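Local coordinates for protein alpha-amylase (Eubacterium rectale DSM 17629, PDB 6AZ5) that probably binds starch-type alpha-glucans as a family 41 carbohydrate-binding module of a surface-anchored gut bacterial amylase, at residues G21-S35 and N62-T76. Sequence-based numbering, arbitrary orientation.
Sequences GKVDLWMWNAGLDGS and NVGKTVGLKARYDNT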
loop_
_atom_site.group_PDB
_atom_site.type_symbol
_atom_site.label_atom_id
_atom_site.label_comp_id
_atom_site.label_asym_id
_atom_site.label_seq_id
_atom_site.Cartn_x
_atom_site.Cartn_y
_atom_site.Cartn_z
ATOM N N GLY A 21 -0.811 -5.157 -11.870
ATOM C CA GLY A 21 0.417 -4.870 -12.592
ATOM C C GLY A 21 0.534 -3.403 -12.956
ATOM O O GLY A 21 1.623 -2.905 -13.261
ATOM N N LYS A 22 -0.595 -2.702 -12.911
ATOM C CA LYS A 22 -0.623 -1.284 -13.240
ATOM C C LYS A 22 -0.763 -0.415 -11.988
ATOM O O LYS A 22 -0.378 0.751 -11.990
ATOM C CB LYS A 22 -1.760 -0.999 -14.226
ATOM C CG LYS A 22 -1.790 -1.978 -15.394
ATOM C CD LYS A 22 -2.752 -1.562 -16.497
ATOM C CE LYS A 22 -2.757 -2.598 -17.613
ATOM N NZ LYS A 22 -3.468 -2.128 -18.828
ATOM N N VAL A 23 -1.317 -0.981 -10.921
ATOM C CA VAL A 23 -1.464 -0.244 -9.664
ATOM C C VAL A 23 -0.190 -0.369 -8.836
ATOM O O VAL A 23 0.290 -1.481 -8.600
ATOM C CB VAL A 23 -2.653 -0.764 -8.832
ATOM C CG1 VAL A 23 -2.894 0.127 -7.624
ATOM C CG2 VAL A 23 -3.903 -0.859 -9.686
ATOM N N ASP A 24 0.373 0.758 -8.411
ATOM C CA ASP A 24 1.518 0.705 -7.507
ATOM C C ASP A 24 1.433 1.737 -6.384
ATOM O O ASP A 24 0.417 2.416 -6.208
ATOM C CB ASP A 24 2.848 0.864 -8.276
ATOM C CG ASP A 24 3.003 2.223 -8.967
ATOM O OD1 ASP A 24 2.479 3.243 -8.472
ATOM O OD2 ASP A 24 3.686 2.274 -10.015
ATOM N N LEU A 25 2.510 1.808 -5.615
ATOM C CA LEU A 25 2.692 2.826 -4.600
ATOM C C LEU A 25 3.954 3.597 -4.928
ATOM O O LEU A 25 4.990 2.998 -5.206
ATOM C CB LEU A 25 2.817 2.213 -3.202
ATOM C CG LEU A 25 1.716 1.321 -2.650
ATOM C CD1 LEU A 25 2.134 0.778 -1.284
ATOM C CD2 LEU A 25 0.389 2.085 -2.566
ATOM N N TRP A 26 3.866 4.920 -4.901
ATOM C CA TRP A 26 5.056 5.749 -4.963
ATOM C C TRP A 26 5.478 6.066 -3.535
ATOM O O TRP A 26 4.737 6.705 -2.796
ATOM C CB TRP A 26 4.797 7.029 -5.750
ATOM C CG TRP A 26 6.044 7.760 -6.092
ATOM C CD1 TRP A 26 6.595 8.806 -5.414
ATOM C CD2 TRP A 26 6.912 7.493 -7.198
ATOM N NE1 TRP A 26 7.750 9.214 -6.035
ATOM C CE2 TRP A 26 7.966 8.422 -7.136
ATOM C CE3 TRP A 26 6.898 6.558 -8.241
ATOM C CZ2 TRP A 26 9.000 8.443 -8.070
ATOM C CZ3 TRP A 26 7.918 6.584 -9.169
ATOM C CH2 TRP A 26 8.956 7.519 -9.077
ATOM N N MET A 27 6.658 5.610 -3.136
ATOM C CA MET A 27 7.049 5.730 -1.738
ATOM C C MET A 27 8.374 6.452 -1.570
ATOM O O MET A 27 9.220 6.427 -2.466
ATOM C CB MET A 27 7.114 4.343 -1.094
ATOM C CG MET A 27 5.905 3.478 -1.385
ATOM S SD MET A 27 6.007 1.848 -0.611
ATOM C CE MET A 27 5.581 2.252 1.083
ATOM N N TRP A 28 8.536 7.112 -0.425
ATOM C CA TRP A 28 9.778 7.808 -0.101
ATOM C C TRP A 28 10.054 7.806 1.407
ATOM O O TRP A 28 9.170 7.493 2.203
ATOM C CB TRP A 28 9.745 9.238 -0.638
ATOM C CG TRP A 28 8.681 10.118 -0.044
ATOM C CD1 TRP A 28 8.838 11.002 0.978
ATOM C CD2 TRP A 28 7.306 10.218 -0.451
ATOM N NE1 TRP A 28 7.654 11.640 1.239
ATOM C CE2 TRP A 28 6.699 11.181 0.376
ATOM C CE3 TRP A 28 6.536 9.584 -1.428
ATOM C CZ2 TRP A 28 5.351 11.521 0.262
ATOM C CZ3 TRP A 28 5.201 9.928 -1.546
ATOM C CH2 TRP A 28 4.620 10.885 -0.702
ATOM N N ASN A 29 11.289 8.143 1.776
ATOM C CA ASN A 29 11.805 8.039 3.151
ATOM C C ASN A 29 11.908 6.609 3.673
ATOM O O ASN A 29 11.364 5.678 3.085
ATOM C CB ASN A 29 10.962 8.866 4.127
ATOM C CG ASN A 29 10.924 10.330 3.759
ATOM O OD1 ASN A 29 9.861 10.949 3.760
ATOM N ND2 ASN A 29 12.084 10.892 3.420
ATOM N N ALA A 30 12.634 6.460 4.780
ATOM C CA ALA A 30 12.880 5.173 5.429
ATOM C C ALA A 30 13.556 4.186 4.486
ATOM O O ALA A 30 13.319 2.980 4.562
ATOM C CB ALA A 30 11.576 4.586 5.976
ATOM N N GLY A 31 14.406 4.706 3.604
ATOM C CA GLY A 31 15.147 3.880 2.670
ATOM C C GLY A 31 14.374 3.574 1.400
ATOM O O GLY A 31 14.939 3.104 0.411
ATOM N N LEU A 32 13.077 3.848 1.421
ATOM C CA LEU A 32 12.229 3.562 0.273
ATOM C C LEU A 32 12.380 4.616 -0.811
ATOM O O LEU A 32 12.612 5.792 -0.520
ATOM C CB LEU A 32 10.770 3.458 0.704
ATOM C CG LEU A 32 10.492 2.367 1.740
ATOM C CD1 LEU A 32 9.069 2.478 2.241
ATOM C CD2 LEU A 32 10.744 0.992 1.140
ATOM N N ASP A 33 12.250 4.186 -2.064
ATOM C CA ASP A 33 12.290 5.111 -3.188
ATOM C C ASP A 33 11.597 4.567 -4.432
ATOM O O ASP A 33 11.834 3.433 -4.842
ATOM C CB ASP A 33 13.733 5.468 -3.535
ATOM C CG ASP A 33 13.821 6.674 -4.451
ATOM O OD1 ASP A 33 13.155 7.685 -4.146
ATOM O OD2 ASP A 33 14.538 6.605 -5.475
ATOM N N GLY A 34 10.741 5.391 -5.029
ATOM C CA GLY A 34 10.122 5.064 -6.298
ATOM C C GLY A 34 8.921 4.144 -6.223
ATOM O O GLY A 34 8.157 4.155 -5.258
ATOM N N SER A 35 8.768 3.331 -7.261
ATOM C CA SER A 35 7.575 2.516 -7.445
ATOM C C SER A 35 7.624 1.148 -6.763
ATOM O O SER A 35 8.650 0.465 -6.783
ATOM C CB SER A 35 7.325 2.322 -8.934
ATOM O OG SER A 35 6.236 1.450 -9.129
ATOM N N ASN A 62 15.337 1.023 10.157
ATOM C CA ASN A 62 14.292 1.930 9.694
ATOM C C ASN A 62 12.947 1.669 10.341
ATOM O O ASN A 62 11.962 2.327 10.008
ATOM C CB ASN A 62 14.141 1.853 8.177
ATOM C CG ASN A 62 15.167 2.691 7.447
ATOM O OD1 ASN A 62 15.661 3.689 7.976
ATOM N ND2 ASN A 62 15.484 2.299 6.220
ATOM N N VAL A 63 12.897 0.703 11.250
ATOM C CA VAL A 63 11.693 0.495 12.037
ATOM C C VAL A 63 11.507 1.721 12.911
ATOM O O VAL A 63 12.454 2.172 13.555
ATOM C CB VAL A 63 11.772 -0.773 12.912
ATOM C CG1 VAL A 63 10.588 -0.835 13.860
ATOM C CG2 VAL A 63 11.830 -2.020 12.039
ATOM N N GLY A 64 10.300 2.274 12.912
ATOM C CA GLY A 64 10.017 3.462 13.694
ATOM C C GLY A 64 10.012 4.730 12.864
ATOM O O GLY A 64 9.524 5.767 13.308
ATOM N N LYS A 65 10.557 4.650 11.653
ATOM C CA LYS A 65 10.582 5.797 10.749
ATOM C C LYS A 65 9.244 5.979 10.042
ATOM O O LYS A 65 8.486 5.022 9.855
ATOM C CB LYS A 65 11.691 5.643 9.713
ATOM C CG LYS A 65 13.095 5.578 10.291
ATOM C CD LYS A 65 13.932 6.757 9.817
ATOM C CE LYS A 65 15.411 6.408 9.774
ATOM N NZ LYS A 65 15.911 5.966 11.102
ATOM N N THR A 66 8.956 7.207 9.641
ATOM C CA THR A 66 7.730 7.493 8.913
ATOM C C THR A 66 7.942 7.377 7.403
ATOM O O THR A 66 8.907 7.904 6.851
ATOM C CB THR A 66 7.197 8.888 9.261
ATOM O OG1 THR A 66 6.902 8.935 10.662
ATOM C CG2 THR A 66 5.929 9.199 8.472
ATOM N N VAL A 67 7.035 6.663 6.749
ATOM C CA VAL A 67 7.078 6.486 5.306
ATOM C C VAL A 67 6.083 7.401 4.617
ATOM O O VAL A 67 4.930 7.486 5.030
ATOM C CB VAL A 67 6.766 5.033 4.911
ATOM C CG1 VAL A 67 6.545 4.914 3.407
ATOM C CG2 VAL A 67 7.874 4.115 5.382
ATOM N N GLY A 68 6.532 8.089 3.573
ATOM C CA GLY A 68 5.633 8.856 2.732
ATOM C C GLY A 68 5.236 8.014 1.539
ATOM O O GLY A 68 6.076 7.321 0.970
ATOM N N LEU A 69 3.963 8.058 1.157
ATOM C CA LEU A 69 3.516 7.282 0.015
ATOM C C LEU A 69 2.204 7.784 -0.574
ATOM O O LEU A 69 1.461 8.517 0.065
ATOM C CB LEU A 69 3.358 5.806 0.396
ATOM C CG LEU A 69 2.004 5.400 0.982
ATOM C CD1 LEU A 69 1.879 3.893 1.026
ATOM C CD2 LEU A 69 1.791 5.988 2.372
ATOM N N LYS A 70 1.929 7.369 -1.806
ATOM C CA LYS A 70 0.613 7.543 -2.400
ATOM C C LYS A 70 0.393 6.495 -3.487
ATOM O O LYS A 70 1.324 6.109 -4.190
ATOM C CB LYS A 70 0.454 8.957 -2.963
ATOM C CG LYS A 70 1.431 9.288 -4.065
ATOM C CD LYS A 70 1.346 10.756 -4.466
ATOM C CE LYS A 70 1.924 11.659 -3.396
ATOM N NZ LYS A 70 2.123 13.050 -3.892
ATOM N N ALA A 71 -0.840 6.025 -3.610
ATOM C CA ALA A 71 -1.177 5.064 -4.650
ATOM C C ALA A 71 -1.167 5.720 -6.036
ATOM O O ALA A 71 -1.438 6.913 -6.156
ATOM C CB ALA A 71 -2.530 4.441 -4.366
ATOM N N ARG A 72 -0.836 4.945 -7.069
ATOM C CA ARG A 72 -0.954 5.390 -8.462
ATOM C C ARG A 72 -1.757 4.356 -9.241
ATOM O O ARG A 72 -1.536 3.154 -9.088
ATOM C CB ARG A 72 0.419 5.605 -9.095
ATOM C CG ARG A 72 1.257 6.644 -8.387
ATOM C CD ARG A 72 2.488 7.005 -9.197
ATOM N NE ARG A 72 3.218 5.809 -9.605
ATOM C CZ ARG A 72 4.273 5.810 -10.413
ATOM N NH1 ARG A 72 4.732 6.954 -10.903
ATOM N NH2 ARG A 72 4.866 4.665 -10.730
ATOM N N TYR A 73 -2.694 4.820 -10.066
ATOM C CA TYR A 73 -3.744 3.948 -10.600
ATOM C C TYR A 73 -3.380 3.205 -11.885
ATOM O O TYR A 73 -3.918 2.129 -12.161
ATOM C CB TYR A 73 -5.021 4.758 -10.847
ATOM C CG TYR A 73 -5.549 5.481 -9.626
ATOM C CD1 TYR A 73 -5.334 4.981 -8.350
ATOM C CD2 TYR A 73 -6.261 6.665 -9.753
ATOM C CE1 TYR A 73 -5.814 5.643 -7.234
ATOM C CE2 TYR A 73 -6.745 7.333 -8.646
ATOM C CZ TYR A 73 -6.519 6.820 -7.389
ATOM O OH TYR A 73 -7.001 7.484 -6.283
ATOM N N ASP A 74 -2.488 3.781 -12.678
ATOM C CA ASP A 74 -2.118 3.175 -13.954
ATOM C C ASP A 74 -0.697 3.583 -14.308
ATOM O O ASP A 74 -0.482 4.595 -14.977
ATOM C CB ASP A 74 -3.097 3.597 -15.055
ATOM C CG ASP A 74 -2.971 2.750 -16.318
ATOM O OD1 ASP A 74 -1.963 2.029 -16.470
ATOM O OD2 ASP A 74 -3.886 2.813 -17.167
ATOM N N ASN A 75 0.272 2.796 -13.856
ATOM C CA ASN A 75 1.671 3.184 -13.992
ATOM C C ASN A 75 2.199 3.029 -15.416
ATOM O O ASN A 75 3.341 3.388 -15.699
ATOM C CB ASN A 75 2.547 2.393 -13.017
ATOM C CG ASN A 75 2.434 0.885 -13.202
ATOM O OD1 ASN A 75 1.903 0.400 -14.201
ATOM N ND2 ASN A 75 2.943 0.139 -12.228
ATOM N N THR A 76 1.366 2.498 -16.308
ATOM C CA THR A 76 1.708 2.454 -17.725
ATOM C C THR A 76 1.603 3.859 -18.316
ATOM O O THR A 76 2.091 4.117 -19.417
ATOM C CB THR A 76 0.802 1.485 -18.515
ATOM O OG1 THR A 76 -0.540 1.985 -18.542
ATOM C CG2 THR A 76 0.815 0.093 -17.885
#
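An antiparallel strand pair of the CBM41 beta-sandwich joins 24-29 to 66-72: D24, W26 and W28 form hydrogen-bonded pairs with R72, K70 and G68. On the face bearing these residues, R72 and D24 form a two-pronged salt bridge of nearly straight hydrogen bonds, NE to OD1 at 2.9 Å and NH2 to OD2 at 2.8 Å. The carboxylate and guanidinium planes lie only 20° apart, both donors on the syn side. S35 OG and N75 ND2 reach OD2 from opposite faces of the carboxylate, so three donors hold it. Were D24 an alanine, the buried R72 guanidinium would probably lose its countercharge, and S35 OG and N75 ND2 their shared acceptor. W26 CE3 sits over the guanidinium centre, 3.4 Å above its plane, and W79 adds a cation-pi contact. With CG between its backbone N and carbonyl carbon (chi1 63°), W28 lays its indole over G68, whose CA lies 3.7 Å from the six-membered-ring centroid, a CH-pi contact where a side chain would clash. Across the sheet, L25 CD1 meets L69 CD1 at 3.9 Å and M27 CE reaches V67 CG1; I7 and I56 also pack here, as expected for the apolar interior of a beta-sandwich.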